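Local coordinates for protein rhodopsin (Todarodes pacificus, PDB 2Z73) that captures light with bound retinal, whose isomerisation from 11-cis to all-trans triggers G-protein signalling to phospholipase C in squid vision, at residues H22-F26 / L289-P294; V55-T60 / I73-F78; F188-R193 / A281-G287. All coordinates share one frame; numbering follows the deposited sequence.

How the contacts relate
The chain starts outside the cell, and short helix 21-24 and the residues just after it make contact 1 with residues 289-294, closing a loop that spans nearly the whole transmembrane bundle. Contacts 2 and 3 both nest inside that loop, one after the other. Contact 2 closes first, joining helices 31-61 and 70-87 toward the cytoplasmic side, with its centre about 39 Å from that of contact 1. Contact 3 follows, tying the second extracellular loop to the end of helix 246-286. Contacts 1 and 3 lie side by side, centres about 11 Å apart, and touch where Trp23 packs on Tyr190 and Ile191 and where Val292 meets Ala284.

Contact 1: residues H22-F26 / L289-P294; sequences HWREF and LEWVTP
His22, Trp23 and Phe26 pack an N-terminal extracellular segment onto the third extracellular loop and the first residue of transmembrane helix 7 of this opsin; one side-chain-to-backbone hydrogen bond pins the two together. Val292 is the centre of an inverse gamma turn, and its carbonyl O accepts from His22 NE2 at 2.7 Å. That oxygen lies near the plane of the imidazole, at its edge, and the donor lies in the carbonyl plane, although the N-H...O angle of 142° leaves the bond somewhat bent. CG of His22 stands anti to the backbone N (chi1 171°), which carries the ring across to the loop. Leu289 covers one face of this ring, its CD1 sitting 3.7 Å from the centroid in a CH-pi contact. Trp23 comes nearer only at the far end of its indole, where CH2 touches Val292 CG1 at 3.6 Å. Beyond the turn, Thr293 occupies the N-cap position of helix 294-306, its OG1 accepting from the backbone N of Ala296. Pro294, the first residue of that helix, packs against one face of the Phe26 ring: its CD is 3.5 Å from the ring centroid and only 12° off the normal.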
# COMPACT_ATOMS: atom_id res chain seq x y z
N HIS A 22 -5.08 -15.34 -26.28
CA HIS A 22 -3.95 -15.85 -25.53
C HIS A 22 -4.31 -16.76 -24.38
O HIS A 22 -3.67 -17.79 -24.16
CB HIS A 22 -3.09 -14.72 -25.00
CG HIS A 22 -2.04 -15.20 -24.05
ND1 HIS A 22 -1.15 -16.19 -24.37
CD2 HIS A 22 -1.77 -14.86 -22.77
CE1 HIS A 22 -0.37 -16.45 -23.34
NE2 HIS A 22 -0.73 -15.65 -22.35
N TRP A 23 -5.34 -16.40 -23.62
CA TRP A 23 -5.74 -17.22 -22.47
C TRP A 23 -6.57 -18.42 -22.91
O TRP A 23 -6.78 -19.36 -22.15
CB TRP A 23 -6.55 -16.38 -21.47
CG TRP A 23 -5.83 -15.16 -20.94
CD1 TRP A 23 -6.19 -13.86 -21.14
CD2 TRP A 23 -4.64 -15.13 -20.15
NE1 TRP A 23 -5.30 -13.03 -20.51
CE2 TRP A 23 -4.34 -13.78 -19.90
CE3 TRP A 23 -3.80 -16.12 -19.62
CZ2 TRP A 23 -3.23 -13.38 -19.15
CZ3 TRP A 23 -2.69 -15.73 -18.87
CH2 TRP A 23 -2.41 -14.37 -18.64
N ARG A 24 -7.02 -18.39 -24.16
CA ARG A 24 -7.86 -19.44 -24.71
C ARG A 24 -7.13 -20.68 -25.17
O ARG A 24 -7.74 -21.74 -25.31
CB ARG A 24 -8.68 -18.85 -25.85
CG ARG A 24 -9.62 -17.77 -25.37
CD ARG A 24 -9.84 -16.67 -26.38
NE ARG A 24 -10.50 -17.12 -27.60
CZ ARG A 24 -11.20 -16.32 -28.40
NH1 ARG A 24 -11.35 -15.03 -28.11
NH2 ARG A 24 -11.75 -16.81 -29.51
N GLU A 25 -5.84 -20.58 -25.42
CA GLU A 25 -5.11 -21.74 -25.90
C GLU A 25 -4.69 -22.71 -24.80
O GLU A 25 -4.22 -23.81 -25.07
CB GLU A 25 -3.88 -21.29 -26.69
CG GLU A 25 -2.71 -20.91 -25.82
CD GLU A 25 -1.63 -20.23 -26.60
OE1 GLU A 25 -0.44 -20.39 -26.23
OE2 GLU A 25 -1.95 -19.53 -27.58
N PHE A 26 -4.86 -22.31 -23.55
CA PHE A 26 -4.45 -23.17 -22.45
C PHE A 26 -5.52 -24.12 -21.98
O PHE A 26 -6.71 -23.92 -22.22
CB PHE A 26 -3.98 -22.32 -21.28
CG PHE A 26 -2.86 -21.39 -21.64
CD1 PHE A 26 -1.55 -21.85 -21.75
CD2 PHE A 26 -3.12 -20.04 -21.89
CE1 PHE A 26 -0.52 -20.99 -22.11
CE2 PHE A 26 -2.08 -19.18 -22.26
CZ PHE A 26 -0.78 -19.66 -22.37
N LEU A 289 5.42 -13.67 -25.01
CA LEU A 289 4.09 -13.90 -24.48
C LEU A 289 3.92 -15.37 -24.12
O LEU A 289 3.07 -15.71 -23.30
CB LEU A 289 3.02 -13.53 -25.51
CG LEU A 289 1.56 -13.81 -25.12
CD1 LEU A 289 1.12 -12.86 -23.99
CD2 LEU A 289 0.66 -13.63 -26.34
N GLU A 290 4.73 -16.24 -24.73
CA GLU A 290 4.61 -17.67 -24.44
C GLU A 290 5.02 -17.98 -23.02
O GLU A 290 4.79 -19.08 -22.53
CB GLU A 290 5.42 -18.52 -25.43
CG GLU A 290 6.82 -18.02 -25.73
CD GLU A 290 6.84 -16.94 -26.80
OE1 GLU A 290 7.94 -16.44 -27.13
OE2 GLU A 290 5.76 -16.60 -27.32
N TRP A 291 5.62 -17.00 -22.36
CA TRP A 291 6.03 -17.18 -20.97
C TRP A 291 4.83 -16.95 -20.06
O TRP A 291 4.65 -17.64 -19.05
CB TRP A 291 7.14 -16.18 -20.60
CG TRP A 291 8.46 -16.50 -21.21
CD1 TRP A 291 8.83 -17.66 -21.82
CD2 TRP A 291 9.62 -15.66 -21.22
NE1 TRP A 291 10.15 -17.60 -22.21
CE2 TRP A 291 10.66 -16.38 -21.85
CE3 TRP A 291 9.89 -14.36 -20.75
CZ2 TRP A 291 11.94 -15.85 -22.03
CZ3 TRP A 291 11.17 -13.83 -20.93
CH2 TRP A 291 12.18 -14.58 -21.56
N VAL A 292 4.00 -15.98 -20.43
CA VAL A 292 2.83 -15.63 -19.65
C VAL A 292 1.77 -16.72 -19.65
O VAL A 292 0.75 -16.59 -20.31
CB VAL A 292 2.20 -14.32 -20.16
CG1 VAL A 292 1.15 -13.85 -19.18
CG2 VAL A 292 3.27 -13.26 -20.34
N THR A 293 2.03 -17.79 -18.91
CA THR A 293 1.09 -18.89 -18.79
C THR A 293 0.08 -18.60 -17.68
O THR A 293 0.28 -17.67 -16.87
CB THR A 293 1.81 -20.19 -18.40
OG1 THR A 293 2.55 -19.97 -17.19
CG2 THR A 293 2.75 -20.63 -19.50
N PRO A 294 -1.00 -19.39 -17.61
CA PRO A 294 -2.05 -19.22 -16.59
C PRO A 294 -1.48 -19.00 -15.19
O PRO A 294 -1.93 -18.10 -14.50
CB PRO A 294 -2.84 -20.52 -16.71
CG PRO A 294 -2.77 -20.79 -18.17
CD PRO A 294 -1.33 -20.51 -18.50

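Contact 2: residues V55-T60 / I73-F78. With BOG (octyl beta-D-glucopyranoside), chain C.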
# COMPACT_ATOMS: atom_id res chain seq x y z
N VAL A 55 -7.26 -0.26 11.87
CA VAL A 55 -6.39 0.91 11.83
C VAL A 55 -7.24 2.15 11.63
O VAL A 55 -7.08 3.13 12.36
CB VAL A 55 -5.27 0.78 10.72
CG1 VAL A 55 -5.78 -0.01 9.54
CG2 VAL A 55 -4.80 2.17 10.27
N ILE A 56 -8.17 2.10 10.69
CA ILE A 56 -9.04 3.25 10.48
C ILE A 56 -9.83 3.59 11.74
O ILE A 56 -9.94 4.76 12.12
CB ILE A 56 -10.05 3.01 9.35
CG1 ILE A 56 -9.32 2.82 8.01
CG2 ILE A 56 -11.03 4.19 9.28
CD1 ILE A 56 -10.26 2.59 6.84
N TYR A 57 -10.39 2.57 12.39
CA TYR A 57 -11.17 2.77 13.61
C TYR A 57 -10.29 3.37 14.69
O TYR A 57 -10.57 4.47 15.17
CB TYR A 57 -11.77 1.44 14.09
CG TYR A 57 -12.55 1.53 15.39
CD1 TYR A 57 -12.05 0.96 16.56
CD2 TYR A 57 -13.79 2.17 15.44
CE1 TYR A 57 -12.76 1.03 17.75
CE2 TYR A 57 -14.50 2.25 16.63
CZ TYR A 57 -13.98 1.68 17.78
OH TYR A 57 -14.68 1.76 18.96
N LEU A 58 -9.23 2.66 15.06
CA LEU A 58 -8.30 3.13 16.09
C LEU A 58 -7.66 4.49 15.80
O LEU A 58 -7.61 5.35 16.68
CB LEU A 58 -7.22 2.07 16.33
CG LEU A 58 -7.35 1.20 17.58
CD1 LEU A 58 -8.81 0.93 17.90
CD2 LEU A 58 -6.60 -0.10 17.38
N PHE A 59 -7.17 4.70 14.58
CA PHE A 59 -6.53 5.98 14.27
C PHE A 59 -7.47 7.19 14.27
O PHE A 59 -7.07 8.27 14.69
CB PHE A 59 -5.75 5.90 12.95
CG PHE A 59 -4.31 5.47 13.11
CD1 PHE A 59 -3.98 4.13 13.30
CD2 PHE A 59 -3.29 6.41 13.09
CE1 PHE A 59 -2.64 3.74 13.47
CE2 PHE A 59 -1.95 6.03 13.26
CZ PHE A 59 -1.63 4.69 13.45
N THR A 60 -8.70 7.02 13.81
CA THR A 60 -9.62 8.15 13.82
C THR A 60 -10.21 8.42 15.21
O THR A 60 -10.69 9.51 15.48
CB THR A 60 -10.82 7.96 12.86
OG1 THR A 60 -11.38 6.66 13.04
CG2 THR A 60 -10.40 8.14 11.42
N ILE A 73 -1.94 7.61 6.98
CA ILE A 73 -2.09 6.22 7.42
C ILE A 73 -3.53 5.76 7.24
O ILE A 73 -3.80 4.66 6.77
CB ILE A 73 -1.70 6.04 8.92
CG1 ILE A 73 -0.18 6.01 9.07
CG2 ILE A 73 -2.28 4.74 9.47
CD1 ILE A 73 0.29 5.89 10.52
N ILE A 74 -4.46 6.63 7.61
CA ILE A 74 -5.86 6.31 7.48
C ILE A 74 -6.20 6.15 6.01
O ILE A 74 -6.82 5.16 5.60
CB ILE A 74 -6.74 7.41 8.14
CG1 ILE A 74 -6.57 7.35 9.67
CG2 ILE A 74 -8.22 7.22 7.78
CD1 ILE A 74 -7.20 8.49 10.43
N ASN A 75 -5.77 7.11 5.20
CA ASN A 75 -6.02 7.08 3.77
C ASN A 75 -5.50 5.77 3.16
O ASN A 75 -6.16 5.16 2.31
CB ASN A 75 -5.34 8.28 3.08
CG ASN A 75 -5.64 8.33 1.59
OD1 ASN A 75 -6.77 8.58 1.18
ND2 ASN A 75 -4.62 8.08 0.78
N LEU A 76 -4.32 5.35 3.61
CA LEU A 76 -3.70 4.11 3.15
C LEU A 76 -4.59 2.92 3.53
O LEU A 76 -4.82 2.01 2.73
CB LEU A 76 -2.33 3.94 3.80
CG LEU A 76 -1.18 3.31 3.01
CD1 LEU A 76 -0.11 2.87 3.99
CD2 LEU A 76 -1.66 2.13 2.19
N ALA A 77 -5.08 2.92 4.77
CA ALA A 77 -5.93 1.84 5.24
C ALA A 77 -7.25 1.78 4.49
O ALA A 77 -7.77 0.70 4.25
CB ALA A 77 -6.18 1.99 6.73
N PHE A 78 -7.80 2.94 4.13
CA PHE A 78 -9.07 2.97 3.40
C PHE A 78 -8.79 2.34 2.03
O PHE A 78 -9.58 1.54 1.51
CB PHE A 78 -9.56 4.40 3.19
CG PHE A 78 -10.86 4.50 2.44
CD1 PHE A 78 -12.05 4.69 3.11
CD2 PHE A 78 -10.89 4.34 1.06
CE1 PHE A 78 -13.26 4.72 2.42
CE2 PHE A 78 -12.10 4.37 0.36
CZ PHE A 78 -13.28 4.56 1.04
C1 BOG C . 3.89 11.86 15.37
O1 BOG C . 4.39 11.38 14.19
C2 BOG C . 4.62 10.99 16.36
O2 BOG C . 4.31 9.55 16.20
C3 BOG C . 4.10 11.52 17.62
O3 BOG C . 4.77 10.73 18.54
C4 BOG C . 4.44 13.06 17.74
O4 BOG C . 3.96 13.57 18.94
C5 BOG C . 3.72 13.87 16.74
O5 BOG C . 4.22 13.33 15.52
C6 BOG C . 4.07 15.41 16.84
O6 BOG C . 3.28 16.18 15.78
C1' BOG C . 3.23 11.39 13.41
C2' BOG C . 3.78 11.22 12.09
C3' BOG C . 3.06 10.01 11.61
C4' BOG C . 4.10 9.37 10.87
C5' BOG C . 3.38 8.34 10.07
C6' BOG C . 4.40 7.35 9.91
C7' BOG C . 3.66 6.30 9.19
C8' BOG C . 4.39 5.13 9.58
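Phe59 meets two isoleucines of 73-78 in turn along its length. Its CB rests against Ile74 CG1 at 3.7 Å; further out, the ring lies across Ile73, whose CG2 methyl sits over the ring centre, 3.9 Å from the centroid and 5° off the normal, a CH-pi contact. On the rim, CE2 touches Ile73 CD1 at 3.5 Å, and CZ, the tip, leans on the same methyl. Phe322 of helix 320-329 also meets this ring, with the two planes inclined to each other. The pair belongs to the seven-helix bundle of the rhodopsin family, as segments of transmembrane helices 1 and 2, which run antiparallel; the axes of 55-60 and 73-78 make 159° and approach to 9.2 Å. One turn along, Ala77 lodges its CB between CG1 of Val55 and CG1 of Ile56, each 3.5 Å away. Val55 CG2 leans on the same Ile73 CG2 that covers the Phe59 ring. Near the cytoplasmic end, Thr60 divides its branches: OG1, set between the backbone N and the carbonyl carbon (chi1 47°), turns back to donate to Ile56 O at 2.6 Å, a carbonyl that also accepts from Thr60 N, while CG2 reaches Ile74 CD1. A palmitic acid touches Ile56 and Phe78, and on the Ile73 side C7' of the octyl glucoside chain approaches Ile73 CD1 to 3.6 Å.

Contact 3: residues F188-R193 / A281-G287; sequences FDYISR and ALLAQFG. With RET (retinal), chain D.
Ile191 and Gln285 bring the backbones closest, CA to CA 5.3 Å, where an irregular run of the second extracellular loop passes the extracellular end of transmembrane helix 6. Gln285 makes the central grip: its CG leaves anti to the backbone N (chi1 174°), the chain then bends at chi2, and NE2 donates to two loop carbonyls, Tyr190 O at 3.1 Å and Ser192 O at 2.8 Å. In both cases the N-H arrives from above the carbonyl plane. With an alanine here, Tyr190 O and Ser192 O would probably lose the donor they share, and the loop would be held less firmly on the helix. Asp189 shapes the turn from within: OD1 accepts from the backbone N of Ile191, an Asx turn, and from that of Ser192, which completes an Asx motif, both from the same face of the carboxylate, while OD2 accepts from Ser192 OG at 2.7 Å. The Tyr190 ring lies against Ala281 and Ala284, with CD2 at 3.6 Å from Ala284 CB; its OH bonds to Glu180. Two residues earlier, Phe188 belongs to the retinal pocket, its CD2 3.6 Å from C19 of the chromophore. Arg193 lies extended alongside Gln285, and its NH1 donates to Ala284 O at 3.2 Å and to Gly287 O at 2.9 Å, both near the guanidinium plane; NH1 stands above the carbonyl plane of Ala284 but in that of Gly287. Its positive charge thus sits among carbonyls at the C-terminal end of helix 246-286, where the helix dipole is likely to welcome it, as it would Arg198, whose NH2 bonds to Gln285 O.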
# COMPACT_ATOMS: atom_id res chain seq x y z
N PHE A 188 -5.98 -4.90 -16.04
CA PHE A 188 -5.85 -4.16 -17.29
C PHE A 188 -5.32 -5.09 -18.37
O PHE A 188 -4.87 -6.20 -18.08
CB PHE A 188 -4.94 -2.95 -17.12
CG PHE A 188 -3.54 -3.28 -16.69
CD1 PHE A 188 -2.47 -3.18 -17.58
CD2 PHE A 188 -3.28 -3.67 -15.38
CE1 PHE A 188 -1.16 -3.46 -17.18
CE2 PHE A 188 -1.97 -3.95 -14.97
CZ PHE A 188 -0.91 -3.84 -15.88
N ASP A 189 -5.37 -4.65 -19.62
CA ASP A 189 -4.89 -5.46 -20.74
C ASP A 189 -3.41 -5.22 -21.02
O ASP A 189 -3.02 -4.16 -21.54
CB ASP A 189 -5.73 -5.15 -21.98
CG ASP A 189 -5.48 -6.11 -23.11
OD1 ASP A 189 -4.67 -7.04 -22.94
OD2 ASP A 189 -6.10 -5.93 -24.17
N TYR A 190 -2.57 -6.19 -20.65
CA TYR A 190 -1.13 -6.09 -20.86
C TYR A 190 -0.70 -6.98 -22.02
O TYR A 190 0.49 -7.15 -22.28
CB TYR A 190 -0.37 -6.48 -19.58
CG TYR A 190 -0.87 -7.76 -18.93
CD1 TYR A 190 -1.47 -7.74 -17.67
CD2 TYR A 190 -0.75 -8.99 -19.58
CE1 TYR A 190 -1.95 -8.90 -17.07
CE2 TYR A 190 -1.23 -10.16 -18.99
CZ TYR A 190 -1.82 -10.11 -17.74
OH TYR A 190 -2.31 -11.26 -17.16
N ILE A 191 -1.68 -7.55 -22.71
CA ILE A 191 -1.41 -8.41 -23.84
C ILE A 191 -1.48 -7.64 -25.17
O ILE A 191 -0.51 -7.61 -25.93
CB ILE A 191 -2.40 -9.58 -23.86
CG1 ILE A 191 -2.20 -10.44 -22.60
CG2 ILE A 191 -2.21 -10.40 -25.11
CD1 ILE A 191 -3.22 -11.55 -22.44
N SER A 192 -2.62 -7.01 -25.44
CA SER A 192 -2.79 -6.23 -26.66
C SER A 192 -1.63 -5.24 -26.80
O SER A 192 -1.27 -4.56 -25.84
CB SER A 192 -4.11 -5.46 -26.61
OG SER A 192 -5.20 -6.35 -26.70
N ARG A 193 -1.07 -5.16 -28.00
CA ARG A 193 0.07 -4.28 -28.24
C ARG A 193 -0.14 -3.08 -29.15
O ARG A 193 0.82 -2.55 -29.71
CB ARG A 193 1.24 -5.10 -28.76
CG ARG A 193 1.60 -6.25 -27.86
CD ARG A 193 2.91 -6.86 -28.26
NE ARG A 193 3.33 -7.90 -27.33
CZ ARG A 193 4.49 -8.55 -27.43
NH1 ARG A 193 4.80 -9.48 -26.55
NH2 ARG A 193 5.32 -8.25 -28.41
N ALA A 281 3.77 -8.78 -16.49
CA ALA A 281 2.92 -7.99 -17.38
C ALA A 281 3.77 -7.46 -18.52
O ALA A 281 3.42 -7.60 -19.69
CB ALA A 281 2.29 -6.84 -16.61
N LEU A 282 4.90 -6.86 -18.17
CA LEU A 282 5.81 -6.30 -19.16
C LEU A 282 6.27 -7.32 -20.18
O LEU A 282 6.41 -6.99 -21.35
CB LEU A 282 7.01 -5.66 -18.46
CG LEU A 282 6.66 -4.30 -17.86
CD1 LEU A 282 7.85 -3.73 -17.12
CD2 LEU A 282 6.20 -3.36 -18.97
N LEU A 283 6.52 -8.55 -19.74
CA LEU A 283 6.95 -9.59 -20.65
C LEU A 283 5.85 -9.83 -21.67
O LEU A 283 6.10 -9.97 -22.86
CB LEU A 283 7.22 -10.90 -19.90
CG LEU A 283 8.60 -11.12 -19.26
CD1 LEU A 283 9.01 -9.91 -18.42
CD2 LEU A 283 8.54 -12.37 -18.41
N ALA A 284 4.61 -9.85 -21.19
CA ALA A 284 3.46 -10.07 -22.06
C ALA A 284 3.27 -8.94 -23.06
O ALA A 284 2.75 -9.15 -24.15
CB ALA A 284 2.21 -10.24 -21.22
N GLN A 285 3.71 -7.74 -22.70
CA GLN A 285 3.54 -6.60 -23.58
C GLN A 285 4.78 -6.29 -24.42
O GLN A 285 4.69 -5.60 -25.45
CB GLN A 285 3.17 -5.37 -22.75
CG GLN A 285 3.10 -4.05 -23.52
CD GLN A 285 1.93 -3.99 -24.48
OE1 GLN A 285 1.75 -3.01 -25.19
NE2 GLN A 285 1.13 -5.05 -24.51
N PHE A 286 5.94 -6.80 -24.00
CA PHE A 286 7.18 -6.53 -24.71
C PHE A 286 8.06 -7.74 -24.98
O PHE A 286 8.94 -7.68 -25.83
CB PHE A 286 8.01 -5.50 -23.94
CG PHE A 286 7.38 -4.14 -23.88
CD1 PHE A 286 7.17 -3.53 -22.65
CD2 PHE A 286 7.05 -3.45 -25.04
CE1 PHE A 286 6.65 -2.25 -22.58
CE2 PHE A 286 6.53 -2.17 -24.98
CZ PHE A 286 6.33 -1.57 -23.74
N GLY A 287 7.83 -8.83 -24.27
CA GLY A 287 8.65 -10.01 -24.46
C GLY A 287 7.92 -11.26 -24.93
O GLY A 287 6.92 -11.18 -25.63
C1 RET D . 1.67 -1.84 -12.15
C2 RET D . 3.07 -1.89 -11.48
C3 RET D . 3.07 -2.18 -9.98
C4 RET D . 2.12 -1.25 -9.20
C5 RET D . 0.74 -1.15 -9.84
C6 RET D . 0.51 -1.41 -11.17
C7 RET D . -0.88 -1.32 -11.79
C8 RET D . -1.92 -2.22 -11.55
C9 RET D . -3.32 -2.25 -12.00
C10 RET D . -4.00 -3.30 -11.51
C11 RET D . -5.40 -3.67 -11.64
C12 RET D . -6.02 -4.77 -11.11
C13 RET D . -5.57 -6.01 -10.37
C14 RET D . -6.49 -6.89 -9.89
C15 RET D . -6.13 -8.12 -9.17
C16 RET D . 1.74 -0.89 -13.35
C17 RET D . 1.44 -3.26 -12.75
C18 RET D . -0.27 -0.74 -8.80
C19 RET D . -3.88 -1.15 -12.88
C20 RET D . -4.04 -6.19 -10.19